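Local coordinates for protein fimbrial subunit type 1 (Actinomyces oris, PDB 3UXF) that forms the major structural subunit of a cell-wall-anchored fimbria on the bacterial surface, at residues L139-R144 with A152-V157; V226-K231 with K266-A271; Q378-T383 with C446-K451. All blocks are in the same frame, centred on the assembly; numbering follows the deposited sequence.

Contact 1. Residues L139-R144 with A152-V157; sequences LVSETR and AEDFVV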
# COMPACT_ATOMS: atom_id res chain seq x y z
N LEU A 139 -20.38 8.66 25.27
CA LEU A 139 -20.13 8.64 23.84
C LEU A 139 -18.63 8.87 23.71
O LEU A 139 -18.11 9.86 24.21
CB LEU A 139 -20.91 9.74 23.14
CG LEU A 139 -20.79 9.79 21.61
CD1 LEU A 139 -21.27 8.49 21.00
CD2 LEU A 139 -21.58 10.97 21.07
N VAL A 140 -17.94 7.95 23.05
CA VAL A 140 -16.50 8.02 22.92
C VAL A 140 -16.12 8.34 21.49
O VAL A 140 -16.54 7.63 20.56
CB VAL A 140 -15.84 6.70 23.34
CG1 VAL A 140 -14.30 6.81 23.32
CG2 VAL A 140 -16.36 6.29 24.74
N SER A 141 -15.33 9.38 21.30
CA SER A 141 -14.97 9.80 19.95
C SER A 141 -13.48 10.11 19.85
O SER A 141 -12.88 10.74 20.74
CB SER A 141 -15.81 11.02 19.56
OG SER A 141 -15.48 11.45 18.24
N GLU A 142 -12.86 9.70 18.75
CA GLU A 142 -11.48 10.07 18.53
C GLU A 142 -11.42 11.48 17.95
O GLU A 142 -11.88 11.72 16.84
CB GLU A 142 -10.82 9.09 17.55
CG GLU A 142 -9.35 9.31 17.34
CD GLU A 142 -8.71 8.18 16.54
OE1 GLU A 142 -9.06 7.00 16.76
OE2 GLU A 142 -7.82 8.46 15.71
N THR A 143 -10.89 12.42 18.73
CA THR A 143 -11.03 13.84 18.38
C THR A 143 -9.75 14.51 17.88
O THR A 143 -9.80 15.67 17.43
CB THR A 143 -11.57 14.64 19.58
OG1 THR A 143 -10.85 14.26 20.77
CG2 THR A 143 -13.06 14.34 19.79
N ARG A 144 -8.61 13.84 18.03
CA ARG A 144 -7.40 14.26 17.30
C ARG A 144 -6.62 13.05 16.84
O ARG A 144 -6.26 12.18 17.65
CB ARG A 144 -6.49 15.18 18.13
CG ARG A 144 -5.44 15.83 17.22
CD ARG A 144 -4.38 16.63 17.96
NE ARG A 144 -3.87 15.94 19.13
CZ ARG A 144 -3.00 14.92 19.12
NH1 ARG A 144 -2.52 14.43 17.98
NH2 ARG A 144 -2.62 14.39 20.28
N ALA A 152 -10.67 5.83 14.80
CA ALA A 152 -11.68 4.91 15.31
C ALA A 152 -13.11 5.37 15.04
O ALA A 152 -13.39 6.58 14.94
CB ALA A 152 -11.48 4.71 16.84
N GLU A 153 -14.04 4.42 14.96
CA GLU A 153 -15.46 4.76 14.88
C GLU A 153 -15.95 5.20 16.24
O GLU A 153 -15.53 4.62 17.23
CB GLU A 153 -16.28 3.55 14.47
CG GLU A 153 -16.00 3.14 13.02
CD GLU A 153 -17.07 2.21 12.46
OE1 GLU A 153 -17.63 1.38 13.22
OE2 GLU A 153 -17.34 2.33 11.23
N ASP A 154 -16.82 6.19 16.28
CA ASP A 154 -17.46 6.59 17.54
C ASP A 154 -18.24 5.41 18.11
O ASP A 154 -18.81 4.58 17.38
CB ASP A 154 -18.47 7.73 17.33
CG ASP A 154 -17.82 9.07 16.96
OD1 ASP A 154 -16.59 9.23 17.00
OD2 ASP A 154 -18.62 9.99 16.67
N PHE A 155 -18.34 5.37 19.44
CA PHE A 155 -19.08 4.29 20.05
C PHE A 155 -19.59 4.71 21.41
O PHE A 155 -19.17 5.75 21.94
CB PHE A 155 -18.22 3.02 20.13
CG PHE A 155 -17.02 3.15 21.03
CD1 PHE A 155 -17.09 2.72 22.35
CD2 PHE A 155 -15.83 3.67 20.55
CE1 PHE A 155 -16.00 2.82 23.18
CE2 PHE A 155 -14.73 3.77 21.37
CZ PHE A 155 -14.81 3.34 22.71
N VAL A 156 -20.55 3.94 21.93
CA VAL A 156 -21.14 4.20 23.23
C VAL A 156 -20.69 3.11 24.18
O VAL A 156 -20.68 1.92 23.81
CB VAL A 156 -22.66 4.21 23.14
CG1 VAL A 156 -23.29 4.31 24.55
CG2 VAL A 156 -23.12 5.36 22.28
N VAL A 157 -20.32 3.49 25.40
CA VAL A 157 -19.93 2.52 26.41
C VAL A 157 -20.69 2.81 27.69
O VAL A 157 -21.07 3.97 27.93
CB VAL A 157 -18.42 2.58 26.63
CG1 VAL A 157 -17.99 3.90 27.26
CG2 VAL A 157 -17.93 1.37 27.41
O HOH W 1 -13.89 6.28 19.43
O HOH W 2 -14.22 8.07 16.96
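Val140 and Phe155 form the apolar centre of this hairpin contact, lying side by side and pointing the same way from an antiparallel hydrogen-bonded pair. The isopropyl group sits over one face of the phenyl ring: Val140 CB is 3.8 Å from the Phe155 ring centroid, displaced toward the rim in a CH-pi contact, while CG1 reaches CZ and CE2. Phe155 can offer that face because its chi1 of 65° puts CG between its own backbone N and carbonyl carbon. The other branch, Val140 CG2, crosses to Val157 CG1. On the sheet face that carries Leu139 and Val156, Leu139 CD1 meets Val156 CG2 at 3.9 Å.

The backbones of Val140 and Phe155 bind reciprocally, Val140 N to Phe155 O at 2.8 Å and Phe155 N to Val140 O at 3.1 Å. Beyond this pair the chains diverge, and side chains and water take over. Ser141 OG donates to Asp154 OD1 (2.8 Å) from above the carboxylate plane. Water 2 accepts from Glu142 N and lies within bonding distance of Ala152 O and Asp154 OD1. Glu142, its chain extended, reaches across so that OE1 receives Ala152 N at 2.8 Å, well out of the carboxylate plane; Lys49 NZ forms a salt bridge with the same oxygen, and Thr145 OG1 is hydrogen-bonded to OE2.

Strand 155-159 is an outermost strand of a four-stranded antiparallel sheet in the N-terminal pilin domain, and strand 136-144 joins it to strand 78-84. Helix 104-107 packs against Leu139, Asp154 and Val156, whereas Phe155 and Val157 meet strand 170-176 of the second sheet.

Contact 2. Residues V226-K231 with K266-A271; sequences VDRLDK and KDHNWA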
# COMPACT_ATOMS: atom_id res chain seq x y z
N VAL A 226 -3.19 10.50 -3.25
CA VAL A 226 -1.95 11.17 -3.65
C VAL A 226 -0.89 10.14 -3.88
O VAL A 226 -0.69 9.24 -3.06
CB VAL A 226 -1.48 12.16 -2.56
CG1 VAL A 226 -0.18 12.87 -3.02
CG2 VAL A 226 -2.60 13.20 -2.30
N ASP A 227 -0.18 10.25 -5.01
CA ASP A 227 0.90 9.34 -5.26
C ASP A 227 2.22 10.13 -5.29
O ASP A 227 2.36 11.13 -6.02
CB ASP A 227 0.70 8.61 -6.59
CG ASP A 227 1.66 7.51 -6.74
OD1 ASP A 227 2.89 7.75 -6.83
OD2 ASP A 227 1.19 6.37 -6.77
N ARG A 228 3.17 9.68 -4.49
CA ARG A 228 4.51 10.23 -4.51
C ARG A 228 5.31 9.50 -5.59
O ARG A 228 5.66 8.34 -5.42
CB ARG A 228 5.20 10.13 -3.16
CG ARG A 228 6.56 10.83 -3.17
CD ARG A 228 7.23 10.74 -1.80
NE ARG A 228 7.73 9.39 -1.58
CZ ARG A 228 8.37 9.02 -0.48
NH1 ARG A 228 8.55 9.91 0.50
NH2 ARG A 228 8.81 7.78 -0.34
N LEU A 229 5.60 10.21 -6.67
CA LEU A 229 6.19 9.58 -7.86
C LEU A 229 7.69 9.79 -7.92
O LEU A 229 8.18 10.90 -7.79
CB LEU A 229 5.65 10.25 -9.13
CG LEU A 229 4.16 10.04 -9.44
CD1 LEU A 229 3.67 11.00 -10.50
CD2 LEU A 229 3.98 8.59 -9.89
N ASP A 230 8.41 8.71 -8.14
CA ASP A 230 9.82 8.83 -8.44
C ASP A 230 9.97 9.72 -9.68
O ASP A 230 9.19 9.64 -10.63
CB ASP A 230 10.34 7.42 -8.71
CG ASP A 230 11.85 7.37 -8.90
OD1 ASP A 230 12.31 7.74 -9.99
OD2 ASP A 230 12.56 6.91 -7.98
N LYS A 231 10.98 10.58 -9.64
CA LYS A 231 11.18 11.48 -10.77
C LYS A 231 11.54 10.82 -12.10
O LYS A 231 11.43 11.47 -13.15
CB LYS A 231 12.23 12.53 -10.43
CG LYS A 231 11.77 13.48 -9.36
CD LYS A 231 12.45 14.82 -9.54
CE LYS A 231 11.80 15.84 -8.62
NZ LYS A 231 12.37 17.21 -8.78
N LYS A 266 10.25 18.33 -4.92
CA LYS A 266 11.65 18.56 -4.57
C LYS A 266 12.49 17.35 -4.92
O LYS A 266 13.40 17.45 -5.74
CB LYS A 266 11.75 18.91 -3.09
CG LYS A 266 13.17 19.11 -2.54
CD LYS A 266 13.07 19.29 -1.00
CE LYS A 266 14.41 19.58 -0.34
NZ LYS A 266 15.30 18.40 -0.30
N ASP A 267 12.17 16.21 -4.30
CA ASP A 267 12.91 14.97 -4.52
C ASP A 267 12.06 13.95 -5.25
O ASP A 267 12.55 12.86 -5.60
CB ASP A 267 13.34 14.38 -3.19
CG ASP A 267 14.40 15.23 -2.49
OD1 ASP A 267 15.16 15.92 -3.19
OD2 ASP A 267 14.46 15.18 -1.25
N HIS A 268 10.80 14.30 -5.46
CA HIS A 268 9.83 13.43 -6.13
C HIS A 268 8.92 14.34 -6.91
O HIS A 268 8.94 15.57 -6.72
CB HIS A 268 8.95 12.76 -5.08
CG HIS A 268 9.73 12.00 -4.06
ND1 HIS A 268 10.16 12.56 -2.88
CD2 HIS A 268 10.13 10.71 -4.04
CE1 HIS A 268 10.80 11.65 -2.17
NE2 HIS A 268 10.79 10.52 -2.85
N ASN A 269 8.10 13.76 -7.76
CA ASN A 269 6.94 14.48 -8.27
C ASN A 269 5.69 13.90 -7.66
O ASN A 269 5.77 13.03 -6.78
CB ASN A 269 6.87 14.41 -9.79
CG ASN A 269 8.09 15.02 -10.43
OD1 ASN A 269 8.56 16.06 -9.97
ND2 ASN A 269 8.62 14.38 -11.47
N TRP A 270 4.55 14.48 -8.04
CA TRP A 270 3.33 14.23 -7.29
C TRP A 270 2.13 14.13 -8.22
O TRP A 270 2.02 14.85 -9.21
CB TRP A 270 3.08 15.37 -6.30
CG TRP A 270 4.14 15.49 -5.30
CD1 TRP A 270 5.24 16.33 -5.36
CD2 TRP A 270 4.25 14.78 -4.07
NE1 TRP A 270 6.00 16.16 -4.25
CE2 TRP A 270 5.43 15.22 -3.43
CE3 TRP A 270 3.46 13.80 -3.44
CZ2 TRP A 270 5.85 14.73 -2.19
CZ3 TRP A 270 3.89 13.33 -2.18
CH2 TRP A 270 5.07 13.79 -1.59
N ALA A 271 1.22 13.17 -7.92
CA ALA A 271 0.00 13.03 -8.70
C ALA A 271 -1.13 12.86 -7.71
O ALA A 271 -1.06 11.99 -6.85
CB ALA A 271 0.08 11.79 -9.58
O HOH W 3 7.61 11.73 -11.94
O HOH W 4 12.48 10.64 -7.27
O HOH W 5 10.48 13.79 -13.71
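Arg228 leaves the strand with CG anti to its backbone N (chi1 -175°) and then bends at chi3 (74°), a course that carries it over Trp270 and onto His268. The histidine turns to meet it: with CG beside its own backbone N, its imidazole faces the arginine chain. Arg228 CD stands 3.5 Å from the centroid of the His268 ring, almost exactly on the normal, and the guanidinium continues flat over the rim at NE2, its plane only 2° from that of the imidazole. Lower down the chain, Arg228 CG lies over the six-membered ring of Trp270 at 4.0 Å from its centroid, and Val226 CG1 touches the edge of the same indole at CE3. A bond from Arg228 NH1 to the carbonyl of Thr339 fixes the far end of the guanidinium.

Arg228 and Trp270 share one face of the sheet. Strand 224-229 pairs antiparallel with both 269-275 and 312-321, within a mixed sheet that strand 344-362 carries on into the prealbumin-like domain. Arg228 and Trp270 form a non-hydrogen-bonded pair flanked by two hydrogen-bonded ones, Asp227 with Ala271 and Leu229 with Asn269. Asp227 N reaches Ala271 O at 2.7 Å, and Leu229 N reaches Asn269 O at 2.8 Å. On the other face Leu229 CD1 rests against Ala271 CB at 3.8 Å.

Past the paired residues, the extended chain of Lys231 passes over the backbone of His268 and crosses the Asn269 side chain at about a right angle, CE 3.5 Å from Asn269 OD1. Lys231 NZ donates to Gly265 O and, at 3.2 Å from above the carbonyl plane, to Lys266 O. Water 4 links Lys231 N to Asp267 O, and water 3 joins Asp230 O to Asn269 ND2.

Contact 3. Residues Q378-T383 with C446-K451; sequences QVYECT and CLVETK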
# COMPACT_ATOMS: atom_id res chain seq x y z
N GLN A 378 21.47 -11.60 -27.46
CA GLN A 378 20.14 -11.10 -27.15
C GLN A 378 19.70 -11.85 -25.89
O GLN A 378 20.35 -12.82 -25.49
CB GLN A 378 19.16 -11.38 -28.28
CG GLN A 378 19.64 -10.67 -29.53
CD GLN A 378 18.58 -10.58 -30.60
OE1 GLN A 378 17.96 -11.58 -30.98
NE2 GLN A 378 18.37 -9.36 -31.11
N VAL A 379 18.62 -11.37 -25.27
CA VAL A 379 18.19 -11.92 -23.96
C VAL A 379 16.72 -12.30 -24.02
O VAL A 379 15.90 -11.57 -24.61
CB VAL A 379 18.36 -10.87 -22.83
CG1 VAL A 379 18.06 -11.51 -21.45
CG2 VAL A 379 19.78 -10.24 -22.87
N TYR A 380 16.38 -13.44 -23.40
CA TYR A 380 14.99 -13.87 -23.31
C TYR A 380 14.65 -14.21 -21.85
O TYR A 380 15.54 -14.52 -21.06
CB TYR A 380 14.78 -15.16 -24.13
CG TYR A 380 14.99 -15.00 -25.62
CD1 TYR A 380 16.27 -14.93 -26.14
CD2 TYR A 380 13.91 -14.96 -26.51
CE1 TYR A 380 16.49 -14.79 -27.50
CE2 TYR A 380 14.12 -14.79 -27.89
CZ TYR A 380 15.40 -14.71 -28.36
OH TYR A 380 15.62 -14.58 -29.72
N GLU A 381 13.35 -14.21 -21.54
CA GLU A 381 12.90 -15.00 -20.40
C GLU A 381 12.88 -16.44 -20.87
O GLU A 381 12.61 -16.70 -22.03
CB GLU A 381 11.54 -14.54 -19.91
CG GLU A 381 11.65 -13.21 -19.13
CD GLU A 381 10.33 -12.68 -18.61
OE1 GLU A 381 9.28 -12.86 -19.24
OE2 GLU A 381 10.35 -12.05 -17.55
N CYS A 382 13.22 -17.39 -20.00
CA CYS A 382 13.28 -18.79 -20.46
C CYS A 382 13.06 -19.74 -19.32
O CYS A 382 13.18 -19.38 -18.15
CB CYS A 382 14.62 -19.12 -21.13
SG CYS A 382 16.01 -18.95 -19.95
N THR A 383 12.77 -20.98 -19.70
CA THR A 383 12.64 -22.06 -18.75
C THR A 383 13.86 -22.95 -18.94
O THR A 383 14.13 -23.41 -20.07
CB THR A 383 11.40 -22.85 -19.08
OG1 THR A 383 10.25 -22.02 -18.89
CG2 THR A 383 11.31 -24.09 -18.16
N CYS A 446 17.78 -15.95 -20.27
CA CYS A 446 18.73 -16.70 -21.09
C CYS A 446 19.47 -15.73 -21.97
O CYS A 446 18.83 -14.87 -22.59
CB CYS A 446 17.98 -17.70 -22.02
SG CYS A 446 17.67 -19.29 -21.14
N LEU A 447 20.79 -15.85 -22.05
CA LEU A 447 21.53 -15.20 -23.15
C LEU A 447 21.46 -16.10 -24.36
O LEU A 447 21.55 -17.31 -24.24
CB LEU A 447 22.99 -15.04 -22.78
CG LEU A 447 23.29 -14.16 -21.58
CD1 LEU A 447 24.76 -14.23 -21.28
CD2 LEU A 447 22.83 -12.73 -21.85
N VAL A 448 21.27 -15.51 -25.54
CA VAL A 448 21.49 -16.26 -26.78
C VAL A 448 22.61 -15.56 -27.50
O VAL A 448 22.54 -14.37 -27.79
CB VAL A 448 20.23 -16.30 -27.64
CG1 VAL A 448 20.54 -16.87 -29.03
CG2 VAL A 448 19.13 -17.13 -26.93
N GLU A 449 23.68 -16.30 -27.78
CA GLU A 449 24.77 -15.74 -28.58
C GLU A 449 24.36 -15.70 -30.05
O GLU A 449 24.24 -16.72 -30.70
CB GLU A 449 26.05 -16.54 -28.36
CG GLU A 449 27.28 -15.90 -28.99
CD GLU A 449 28.59 -16.53 -28.54
OE1 GLU A 449 28.64 -17.16 -27.46
OE2 GLU A 449 29.63 -16.37 -29.28
N THR A 450 24.11 -14.49 -30.54
CA THR A 450 23.63 -14.32 -31.91
C THR A 450 24.73 -14.05 -32.92
O THR A 450 24.45 -14.14 -34.12
CB THR A 450 22.54 -13.21 -32.02
OG1 THR A 450 23.06 -12.00 -31.48
CG2 THR A 450 21.31 -13.60 -31.21
N LYS A 451 25.94 -13.68 -32.47
CA LYS A 451 27.06 -13.59 -33.40
C LYS A 451 28.31 -13.93 -32.64
O LYS A 451 28.61 -13.32 -31.61
CB LYS A 451 27.14 -12.18 -33.99
CG LYS A 451 28.24 -12.05 -35.06
CD LYS A 451 27.95 -10.85 -35.94
CE LYS A 451 28.84 -10.80 -37.19
NZ LYS A 451 30.21 -10.37 -36.87
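Cys382 and Cys446 are joined covalently, SG to SG at 2.1 Å with a disulfide torsion of 80°, close to the 90° that such bonds prefer. Cys446 is not opposite Cys382 in register; its partner is Tyr380, two residues earlier, so the link runs diagonally along the strands. Cys382 reaches it with SG between its own backbone N and carbonyl carbon (chi1 62°), whereas Cys446 SG lies beside its backbone N. Next along the same face, the Tyr380 ring meets Val448 obliquely, CE1 coming to 3.6 Å from the CG2 branch. Farther on, the side chains of Gln378 and Thr450 cross almost perpendicularly, with Gln378 CG 3.8 Å from Thr450 CG2. Val379 and Leu447 project from the other face, side by side, and touch lightly through CG2 and CD2.

Strands 376-385 and 444-451 are antiparallel neighbours in a sheet of the prealbumin-like domain, so the disulfide staples two strands whose segments are separated by 62 residues of chain. Four backbone bonds set their register. Gln378 exchanges two with Val448, Val448 N to Gln378 O being 2.8 Å; Tyr380 exchanges two with Cys446, of which Cys446 N to Tyr380 O is 2.8 Å. Between these pairs, Val379 CA approaches Cys446 O at 3.3 Å in a CA-H...O contact.

Around this first shell, Leu391 of strand 388-391 packs on Tyr380, Cys446 and Val448, and Ala389 adds to the cover over Cys446. Thr411 OG1 binds Gln378 NE2. From the other face Leu447 reaches Leu358, Val480 and Val482, and at the end of strand 444-451 a classic beta bulge sets Thr450 and Lys451 together across from Gln376.

How the contacts relate
The three contacts follow one another along both the sequence and the length of the molecule, each closing before the next opens. Centres of contacts 1 and 2 are about 35 Å apart and those of contacts 2 and 3 about 36 Å, while contacts 1 and 3, with centres about 61 Å apart, lie on opposite sides of the chain's centre. None touches another. Each antiparallel pair belongs to a different sheet. That of contact 1 lies apart, in the N-terminal pilin domain, whereas strand 344-362 connects the sheet of contact 2 with the prealbumin-like domain of contact 3, where Leu447 and Glu449 pack on it. Strand pairing thus runs through the elongated subunit, continuous between its middle and C-terminal regions.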